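Long-range contacts in mevalonate diphosphate decarboxylase (PDB 3LTO), which probably catalyses the ATP-dependent decarboxylation of mevalonate diphosphate to isopentenyl diphosphate: residues M1-A9 against A116-E127; I54-G62 against I95-H103. All blocks are in the same frame, centred on the assembly; numbering follows the deposited sequence.

Contact 1: residues M1-A9 against A116-E127; sequences MHWFAQAPA and ALTKCASIALSE
Trp3 lies flat against Ala124 where the N-terminal strand crosses helix 110-129, a helix-on-sheet packing in the alpha/beta N-terminal domain of this GHMP-type enzyme. Ala124 CB sits over the indole face toward its rim, 3.4 Å from Trp3 CD2, and the CA-H of Ala124 makes a CH-pi contact with the five-membered ring, 7° from the ring normal. The short side chain of Ala124 lets the wide ring lie close to the helix backbone. The indole N-H points to the exposed Glu127 and gives a hydrogen bond to its carboxylate: Trp3 NE1 to Glu127 OE1 is 2.9 Å. That oxygen lies in the ring plane, but the N-H comes in from above the carboxylate plane. Further along, small residues bring the backbones together. Ala5 CB rests 3.4 Å from Cys120 N, and Ala7 CB is equally near Ala116 N, while Cys120 SG packs against Trp3 O at 3.3 Å. Ala116, Cys120 and Ala124, four residues apart, thus form a low ridge beneath the strand. At the rim, Lys119 bends at its third torsion (75°), bringing NZ to Gln6 O at 2.8 Å in the carbonyl plane. In the second shell, Leu117 and Ala121 pack on helix 71-87, while backbone bonds from Trp3, Ala5 and Ala7 to strand 31-47 fix the strand, and Gln6 NE2 hydrogen-bonds to Ser42 OG.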
loop_
_atom_site.group_PDB
_atom_site.type_symbol
_atom_site.label_atom_id
_atom_site.label_comp_id
_atom_site.label_asym_id
_atom_site.label_seq_id
_atom_site.Cartn_x
_atom_site.Cartn_y
_atom_site.Cartn_z
HETATM N N MSE A 1 -9.407 -22.606 27.720
HETATM C CA MSE A 1 -10.463 -23.082 26.786
HETATM C C MSE A 1 -9.982 -23.051 25.334
HETATM O O MSE A 1 -8.792 -23.247 25.074
HETATM C CB MSE A 1 -11.711 -22.221 26.943
HETATM C CG MSE A 1 -11.490 -20.762 26.616
HETATM SE SE MSE A 1 -13.068 -20.047 25.808
HETATM C CE MSE A 1 -12.831 -18.177 26.284
ATOM N N HIS A 2 -10.896 -22.813 24.392
ATOM C CA HIS A 2 -10.524 -22.787 22.974
ATOM C C HIS A 2 -11.169 -21.675 22.146
ATOM O O HIS A 2 -12.137 -21.036 22.560
ATOM C CB HIS A 2 -10.863 -24.125 22.307
ATOM C CG HIS A 2 -12.273 -24.208 21.810
ATOM N ND1 HIS A 2 -13.358 -24.322 22.654
ATOM C CD2 HIS A 2 -12.781 -24.142 20.556
ATOM C CE1 HIS A 2 -14.470 -24.321 21.942
ATOM N NE2 HIS A 2 -14.148 -24.213 20.665
ATOM N N TRP A 3 -10.625 -21.484 20.950
ATOM C CA TRP A 3 -11.099 -20.482 20.004
ATOM C C TRP A 3 -11.152 -21.190 18.660
ATOM O O TRP A 3 -10.355 -22.088 18.403
ATOM C CB TRP A 3 -10.119 -19.306 19.962
ATOM C CG TRP A 3 -10.024 -18.590 21.281
ATOM C CD1 TRP A 3 -10.784 -17.536 21.693
ATOM C CD2 TRP A 3 -9.145 -18.903 22.371
ATOM N NE1 TRP A 3 -10.435 -17.166 22.967
ATOM C CE2 TRP A 3 -9.430 -17.989 23.410
ATOM C CE3 TRP A 3 -8.143 -19.863 22.570
ATOM C CZ2 TRP A 3 -8.748 -18.007 24.634
ATOM C CZ3 TRP A 3 -7.462 -19.879 23.793
ATOM C CH2 TRP A 3 -7.770 -18.955 24.805
ATOM N N PHE A 4 -12.098 -20.801 17.810
ATOM C CA PHE A 4 -12.259 -21.432 16.504
ATOM C C PHE A 4 -12.593 -20.382 15.446
ATOM O O PHE A 4 -13.366 -19.463 15.704
ATOM C CB PHE A 4 -13.389 -22.464 16.591
ATOM C CG PHE A 4 -13.597 -23.265 15.333
ATOM C CD1 PHE A 4 -12.815 -24.380 15.058
ATOM C CD2 PHE A 4 -14.623 -22.937 14.452
ATOM C CE1 PHE A 4 -13.056 -25.166 13.923
ATOM C CE2 PHE A 4 -14.873 -23.716 13.313
ATOM C CZ PHE A 4 -14.090 -24.830 13.051
ATOM N N ALA A 5 -11.997 -20.510 14.266
ATOM C CA ALA A 5 -12.265 -19.582 13.169
ATOM C C ALA A 5 -12.093 -20.298 11.834
ATOM O O ALA A 5 -11.425 -21.328 11.744
ATOM C CB ALA A 5 -11.325 -18.372 13.243
ATOM N N GLN A 6 -12.700 -19.743 10.797
ATOM C CA GLN A 6 -12.620 -20.326 9.470
ATOM C C GLN A 6 -12.347 -19.239 8.441
ATOM O O GLN A 6 -12.577 -18.062 8.689
ATOM C CB GLN A 6 -13.930 -21.050 9.136
ATOM C CG GLN A 6 -14.276 -22.155 10.121
ATOM C CD GLN A 6 -15.535 -22.913 9.735
ATOM O OE1 GLN A 6 -16.608 -22.331 9.615
ATOM N NE2 GLN A 6 -15.403 -24.220 9.538
ATOM N N ALA A 7 -11.840 -19.644 7.290
ATOM C CA ALA A 7 -11.546 -18.711 6.222
ATOM C C ALA A 7 -11.713 -19.456 4.910
ATOM O O ALA A 7 -11.500 -20.665 4.832
ATOM C CB ALA A 7 -10.128 -18.177 6.353
ATOM N N PRO A 8 -12.122 -18.738 3.865
ATOM C CA PRO A 8 -12.322 -19.343 2.551
ATOM C C PRO A 8 -11.071 -19.344 1.683
ATOM O O PRO A 8 -10.159 -18.547 1.882
ATOM C CB PRO A 8 -13.423 -18.485 1.956
ATOM C CG PRO A 8 -13.065 -17.120 2.463
ATOM C CD PRO A 8 -12.661 -17.367 3.912
ATOM N N ALA A 9 -11.025 -20.257 0.724
ATOM C CA ALA A 9 -9.902 -20.302 -0.194
ATOM C C ALA A 9 -10.251 -19.299 -1.284
ATOM O O ALA A 9 -11.372 -18.793 -1.334
ATOM C CB ALA A 9 -9.759 -21.686 -0.787
ATOM N N ALA A 116 -7.391 -18.374 8.297
ATOM C CA ALA A 116 -8.100 -18.943 9.452
ATOM C C ALA A 116 -7.261 -18.782 10.722
ATOM O O ALA A 116 -7.769 -18.382 11.763
ATOM C CB ALA A 116 -8.398 -20.427 9.220
ATOM N N LEU A 117 -5.976 -19.108 10.635
ATOM C CA LEU A 117 -5.094 -18.968 11.784
ATOM C C LEU A 117 -5.060 -17.506 12.234
ATOM O O LEU A 117 -5.120 -17.212 13.426
ATOM C CB LEU A 117 -3.668 -19.423 11.438
ATOM C CG LEU A 117 -2.625 -19.202 12.545
ATOM C CD1 LEU A 117 -3.107 -19.814 13.854
ATOM C CD2 LEU A 117 -1.299 -19.828 12.131
ATOM N N THR A 118 -4.958 -16.590 11.276
ATOM C CA THR A 118 -4.914 -15.178 11.615
ATOM C C THR A 118 -6.176 -14.759 12.367
ATOM O O THR A 118 -6.102 -14.103 13.402
ATOM C CB THR A 118 -4.780 -14.296 10.360
ATOM O OG1 THR A 118 -3.564 -14.611 9.673
ATOM C CG2 THR A 118 -4.773 -12.825 10.758
ATOM N N LYS A 119 -7.328 -15.146 11.832
ATOM C CA LYS A 119 -8.614 -14.817 12.437
ATOM C C LYS A 119 -8.776 -15.428 13.823
ATOM O O LYS A 119 -9.188 -14.744 14.766
ATOM C CB LYS A 119 -9.754 -15.275 11.513
ATOM C CG LYS A 119 -9.712 -14.574 10.167
ATOM C CD LYS A 119 -10.630 -15.204 9.128
ATOM C CE LYS A 119 -12.094 -14.883 9.366
ATOM N NZ LYS A 119 -12.924 -15.290 8.193
ATOM N N CYS A 120 -8.445 -16.707 13.960
ATOM C CA CYS A 120 -8.573 -17.362 15.256
ATOM C C CYS A 120 -7.609 -16.772 16.297
ATOM O O CYS A 120 -8.003 -16.515 17.434
ATOM C CB CYS A 120 -8.322 -18.861 15.115
ATOM S SG CYS A 120 -8.773 -19.822 16.572
ATOM N N ALA A 121 -6.355 -16.553 15.909
ATOM C CA ALA A 121 -5.370 -16.001 16.837
ATOM C C ALA A 121 -5.762 -14.582 17.232
ATOM O O ALA A 121 -5.578 -14.169 18.383
ATOM C CB ALA A 121 -3.965 -16.015 16.204
ATOM N N SER A 122 -6.308 -13.841 16.272
ATOM C CA SER A 122 -6.734 -12.475 16.525
ATOM C C SER A 122 -7.804 -12.464 17.602
ATOM O O SER A 122 -7.771 -11.634 18.508
ATOM C CB SER A 122 -7.270 -11.826 15.245
ATOM O OG SER A 122 -6.202 -11.498 14.378
ATOM N N ILE A 123 -8.745 -13.395 17.499
ATOM C CA ILE A 123 -9.821 -13.495 18.472
ATOM C C ILE A 123 -9.234 -13.916 19.811
ATOM O O ILE A 123 -9.362 -13.207 20.811
ATOM C CB ILE A 123 -10.879 -14.516 18.010
ATOM C CG1 ILE A 123 -11.577 -13.985 16.753
ATOM C CG2 ILE A 123 -11.884 -14.785 19.126
ATOM C CD1 ILE A 123 -12.554 -14.948 16.136
ATOM N N ALA A 124 -8.568 -15.063 19.814
ATOM C CA ALA A 124 -7.942 -15.598 21.015
ATOM C C ALA A 124 -7.039 -14.587 21.720
ATOM O O ALA A 124 -7.179 -14.351 22.914
ATOM C CB ALA A 124 -7.137 -16.834 20.661
ATOM N N LEU A 125 -6.116 -13.991 20.977
ATOM C CA LEU A 125 -5.175 -13.040 21.551
ATOM C C LEU A 125 -5.820 -11.744 22.020
ATOM O O LEU A 125 -5.349 -11.113 22.970
ATOM C CB LEU A 125 -4.046 -12.769 20.550
ATOM C CG LEU A 125 -3.228 -14.038 20.271
ATOM C CD1 LEU A 125 -2.164 -13.787 19.204
ATOM C CD2 LEU A 125 -2.584 -14.499 21.575
ATOM N N SER A 126 -6.906 -11.361 21.357
ATOM C CA SER A 126 -7.651 -10.164 21.714
ATOM C C SER A 126 -8.276 -10.340 23.108
ATOM O O SER A 126 -8.126 -9.484 23.979
ATOM C CB SER A 126 -8.750 -9.916 20.676
ATOM O OG SER A 126 -9.472 -8.734 20.961
ATOM N N GLU A 127 -8.962 -11.460 23.319
ATOM C CA GLU A 127 -9.607 -11.732 24.604
ATOM C C GLU A 127 -8.609 -12.023 25.730
ATOM O O GLU A 127 -8.868 -11.698 26.886
ATOM C CB GLU A 127 -10.582 -12.914 24.478
ATOM C CG GLU A 127 -11.646 -12.742 23.406
ATOM C CD GLU A 127 -12.567 -13.947 23.298
ATOM O OE1 GLU A 127 -12.215 -15.003 23.855
ATOM O OE2 GLU A 127 -13.635 -13.843 22.653
#

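Contact 2: residues I54-G62 against I95-H103; sequences IWEPLTIPG and IQSSNNFPH
Trp55 and Ile95 pair in register where strand 54-55 runs parallel to strand 93-99, the two strands of a beta-alpha-beta unit whose crossover helix is 71-87. The indole of Trp55 ties the pair together on the helix side. From CB, its CG is turned anti to the backbone N (chi1 -179°), which extends the ring along the neighbouring strand. CD1 comes first, meeting Ile95 CG2 at 3.9 Å and passing close to Ile95 O. Next, NE1 donates to Ser97 OG at 3.0 Å, the hydroxyl lying 18° out of the ring plane. CE2 and CZ2 are still near that oxygen, and Pro57 CD covers the centre of one ring face. Beyond the strands the indole meets the ring of Phe76 on the crossover helix, the planes about 60° apart. A tryptophan suits this edge because it is apolar toward the helix yet carries one N-H for the serine.

The backbone ladder outlasts the short strand: Glu56 N to Ile95 O is 2.7 Å, and Leu58 N to Ser97 O is 2.8 Å. Proline fits between them, since neither bond uses an N-H of Pro57. On the sheet face away from the indole, Leu58 CD1 lies against Gln96 CB at 3.6 Å. Farther on, Ile60 CG1 reaches Asn99 O at 3.3 Å. After Leu58 N the direct ladder ends: a water takes the place of the next bond, donating to Leu58 O at 3.0 Å and accepting from Asn99 N at 3.1 Å.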
loop_
_atom_site.group_PDB
_atom_site.type_symbol
_atom_site.label_atom_id
_atom_site.label_comp_id
_atom_site.label_asym_id
_atom_site.label_seq_id
_atom_site.Cartn_x
_atom_site.Cartn_y
_atom_site.Cartn_z
ATOM N N ILE A 54 2.239 -25.991 19.351
ATOM C CA ILE A 54 2.304 -27.322 18.768
ATOM C C ILE A 54 1.268 -27.362 17.663
ATOM O O ILE A 54 0.139 -26.906 17.854
ATOM C CB ILE A 54 1.976 -28.421 19.796
ATOM C CG1 ILE A 54 3.051 -28.461 20.888
ATOM C CG2 ILE A 54 1.862 -29.759 19.101
ATOM C CD1 ILE A 54 2.798 -29.518 21.939
ATOM N N TRP A 55 1.654 -27.895 16.509
ATOM C CA TRP A 55 0.749 -27.993 15.370
ATOM C C TRP A 55 0.308 -29.430 15.124
ATOM O O TRP A 55 1.133 -30.317 14.881
ATOM C CB TRP A 55 1.413 -27.444 14.109
ATOM C CG TRP A 55 0.517 -27.508 12.909
ATOM C CD1 TRP A 55 -0.729 -26.969 12.792
ATOM C CD2 TRP A 55 0.802 -28.135 11.652
ATOM N NE1 TRP A 55 -1.239 -27.218 11.542
ATOM C CE2 TRP A 55 -0.321 -27.929 10.819
ATOM C CE3 TRP A 55 1.896 -28.850 11.147
ATOM C CZ2 TRP A 55 -0.382 -28.411 9.509
ATOM C CZ3 TRP A 55 1.832 -29.330 9.840
ATOM C CH2 TRP A 55 0.699 -29.105 9.039
ATOM N N GLU A 56 -1.000 -29.654 15.186
ATOM C CA GLU A 56 -1.553 -30.978 14.965
ATOM C C GLU A 56 -2.671 -30.899 13.949
ATOM O O GLU A 56 -3.833 -30.720 14.305
ATOM C CB GLU A 56 -2.076 -31.556 16.275
ATOM C CG GLU A 56 -2.788 -32.891 16.139
ATOM C CD GLU A 56 -3.392 -33.343 17.456
ATOM O OE1 GLU A 56 -3.883 -32.465 18.195
ATOM O OE2 GLU A 56 -3.389 -34.563 17.749
ATOM N N PRO A 57 -2.333 -31.017 12.659
ATOM C CA PRO A 57 -3.363 -30.957 11.621
ATOM C C PRO A 57 -4.355 -32.109 11.833
ATOM O O PRO A 57 -3.980 -33.172 12.330
ATOM C CB PRO A 57 -2.555 -31.099 10.334
ATOM C CG PRO A 57 -1.425 -32.009 10.759
ATOM C CD PRO A 57 -1.027 -31.402 12.091
ATOM N N LEU A 58 -5.614 -31.889 11.469
ATOM C CA LEU A 58 -6.650 -32.902 11.643
ATOM C C LEU A 58 -7.412 -33.146 10.351
ATOM O O LEU A 58 -7.458 -32.276 9.474
ATOM C CB LEU A 58 -7.642 -32.464 12.727
ATOM C CG LEU A 58 -7.126 -32.117 14.130
ATOM C CD1 LEU A 58 -8.282 -31.593 14.973
ATOM C CD2 LEU A 58 -6.496 -33.345 14.783
ATOM N N THR A 59 -8.005 -34.333 10.239
ATOM C CA THR A 59 -8.800 -34.685 9.068
ATOM C C THR A 59 -10.193 -34.091 9.250
ATOM O O THR A 59 -10.556 -33.652 10.345
ATOM C CB THR A 59 -8.947 -36.209 8.905
ATOM O OG1 THR A 59 -9.616 -36.749 10.052
ATOM C CG2 THR A 59 -7.587 -36.857 8.744
ATOM N N ILE A 60 -10.978 -34.088 8.180
ATOM C CA ILE A 60 -12.322 -33.526 8.243
ATOM C C ILE A 60 -13.124 -34.101 9.416
ATOM O O ILE A 60 -13.770 -33.356 10.158
ATOM C CB ILE A 60 -13.070 -33.747 6.908
ATOM C CG1 ILE A 60 -12.154 -33.353 5.741
ATOM C CG2 ILE A 60 -14.337 -32.888 6.866
ATOM C CD1 ILE A 60 -12.789 -33.494 4.366
ATOM N N PRO A 61 -13.090 -35.432 9.607
ATOM C CA PRO A 61 -13.830 -36.048 10.713
ATOM C C PRO A 61 -13.385 -35.570 12.100
ATOM O O PRO A 61 -14.170 -35.599 13.046
ATOM C CB PRO A 61 -13.569 -37.538 10.515
ATOM C CG PRO A 61 -13.420 -37.657 9.047
ATOM C CD PRO A 61 -12.556 -36.466 8.705
ATOM N N GLY A 62 -12.131 -35.139 12.224
ATOM C CA GLY A 62 -11.634 -34.675 13.515
ATOM C C GLY A 62 -10.495 -35.503 14.107
ATOM O O GLY A 62 -10.114 -35.321 15.268
ATOM N N ILE A 95 -2.332 -26.055 18.075
ATOM C CA ILE A 95 -2.994 -25.620 16.851
ATOM C C ILE A 95 -3.573 -26.812 16.107
ATOM O O ILE A 95 -2.852 -27.728 15.735
ATOM C CB ILE A 95 -2.000 -24.912 15.902
ATOM C CG1 ILE A 95 -1.208 -23.862 16.678
ATOM C CG2 ILE A 95 -2.755 -24.264 14.737
ATOM C CD1 ILE A 95 -0.062 -23.263 15.903
ATOM N N GLN A 96 -4.884 -26.801 15.904
ATOM C CA GLN A 96 -5.536 -27.874 15.175
ATOM C C GLN A 96 -6.224 -27.277 13.950
ATOM O O GLN A 96 -7.250 -26.602 14.054
ATOM C CB GLN A 96 -6.534 -28.603 16.083
ATOM C CG GLN A 96 -5.846 -29.488 17.125
ATOM C CD GLN A 96 -6.824 -30.156 18.068
ATOM O OE1 GLN A 96 -6.534 -31.212 18.636
ATOM N NE2 GLN A 96 -7.987 -29.534 18.256
ATOM N N SER A 97 -5.624 -27.515 12.789
ATOM C CA SER A 97 -6.137 -27.007 11.525
ATOM C C SER A 97 -6.833 -28.114 10.739
ATOM O O SER A 97 -6.527 -29.300 10.907
ATOM C CB SER A 97 -4.990 -26.432 10.694
ATOM O OG SER A 97 -3.995 -27.419 10.471
ATOM N N SER A 98 -7.760 -27.716 9.877
ATOM C CA SER A 98 -8.514 -28.667 9.079
ATOM C C SER A 98 -9.116 -27.983 7.854
ATOM O O SER A 98 -9.189 -26.753 7.798
ATOM C CB SER A 98 -9.628 -29.265 9.936
ATOM O OG SER A 98 -10.383 -30.195 9.194
ATOM N N ASN A 99 -9.535 -28.779 6.872
ATOM C CA ASN A 99 -10.155 -28.255 5.655
ATOM C C ASN A 99 -11.445 -29.018 5.433
ATOM O O ASN A 99 -11.616 -30.117 5.965
ATOM C CB ASN A 99 -9.267 -28.481 4.429
ATOM C CG ASN A 99 -7.901 -27.869 4.576
ATOM O OD1 ASN A 99 -7.764 -26.681 4.869
ATOM N ND2 ASN A 99 -6.873 -28.678 4.367
ATOM N N ASN A 100 -12.357 -28.450 4.651
ATOM C CA ASN A 100 -13.600 -29.149 4.376
ATOM C C ASN A 100 -13.500 -29.795 3.005
ATOM O O ASN A 100 -14.478 -30.328 2.477
ATOM C CB ASN A 100 -14.803 -28.203 4.458
ATOM C CG ASN A 100 -14.831 -27.185 3.348
ATOM O OD1 ASN A 100 -13.893 -27.076 2.560
ATOM N ND2 ASN A 100 -15.920 -26.424 3.279
ATOM N N PHE A 101 -12.303 -29.729 2.425
ATOM C CA PHE A 101 -12.057 -30.356 1.141
ATOM C C PHE A 101 -11.049 -31.484 1.315
ATOM O O PHE A 101 -10.115 -31.380 2.115
ATOM C CB PHE A 101 -11.578 -29.351 0.076
ATOM C CG PHE A 101 -10.659 -28.277 0.583
ATOM C CD1 PHE A 101 -11.144 -27.240 1.381
ATOM C CD2 PHE A 101 -9.321 -28.252 0.195
ATOM C CE1 PHE A 101 -10.308 -26.189 1.776
ATOM C CE2 PHE A 101 -8.480 -27.207 0.587
ATOM C CZ PHE A 101 -8.977 -26.173 1.378
ATOM N N PRO A 102 -11.234 -32.584 0.566
ATOM C CA PRO A 102 -10.383 -33.776 0.594
ATOM C C PRO A 102 -8.896 -33.537 0.376
ATOM O O PRO A 102 -8.490 -32.574 -0.273
ATOM C CB PRO A 102 -10.986 -34.651 -0.501
ATOM C CG PRO A 102 -11.472 -33.641 -1.487
ATOM C CD PRO A 102 -12.155 -32.640 -0.583
ATOM N N HIS A 103 -8.090 -34.434 0.929
ATOM C CA HIS A 103 -6.644 -34.350 0.794
ATOM C C HIS A 103 -6.299 -34.820 -0.622
ATOM O O HIS A 103 -5.427 -34.257 -1.289
ATOM C CB HIS A 103 -5.978 -35.257 1.828
ATOM C CG HIS A 103 -4.523 -34.974 2.035
ATOM N ND1 HIS A 103 -3.600 -35.042 1.015
ATOM C CD2 HIS A 103 -3.835 -34.619 3.146
ATOM C CE1 HIS A 103 -2.402 -34.742 1.489
ATOM N NE2 HIS A 103 -2.519 -34.480 2.779
HETATM O O HOH W 1 -8.839 -31.789 6.882
#

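The two contacts share one mixed sheet and lie about 15 Å apart, centre to centre, without touching. Strand 31-47 stands between them, pairing with both strand 2-12 and strand 93-99. Contact 1 is partly buried and joins the sheet to a helix mainly through apolar side chains, with polar links toward its margins. Contact 2 is a surface contact at the sheet's edge, held chiefly by backbone hydrogen bonds and completed by water. Each places a tryptophan N-H on an oxygen: a carboxylate in contact 1, a serine hydroxyl in contact 2. Strand 93-99 and helix 110-129 follow each other in the chain, joined by a loop, so the second segments of the two contacts lie on consecutive elements.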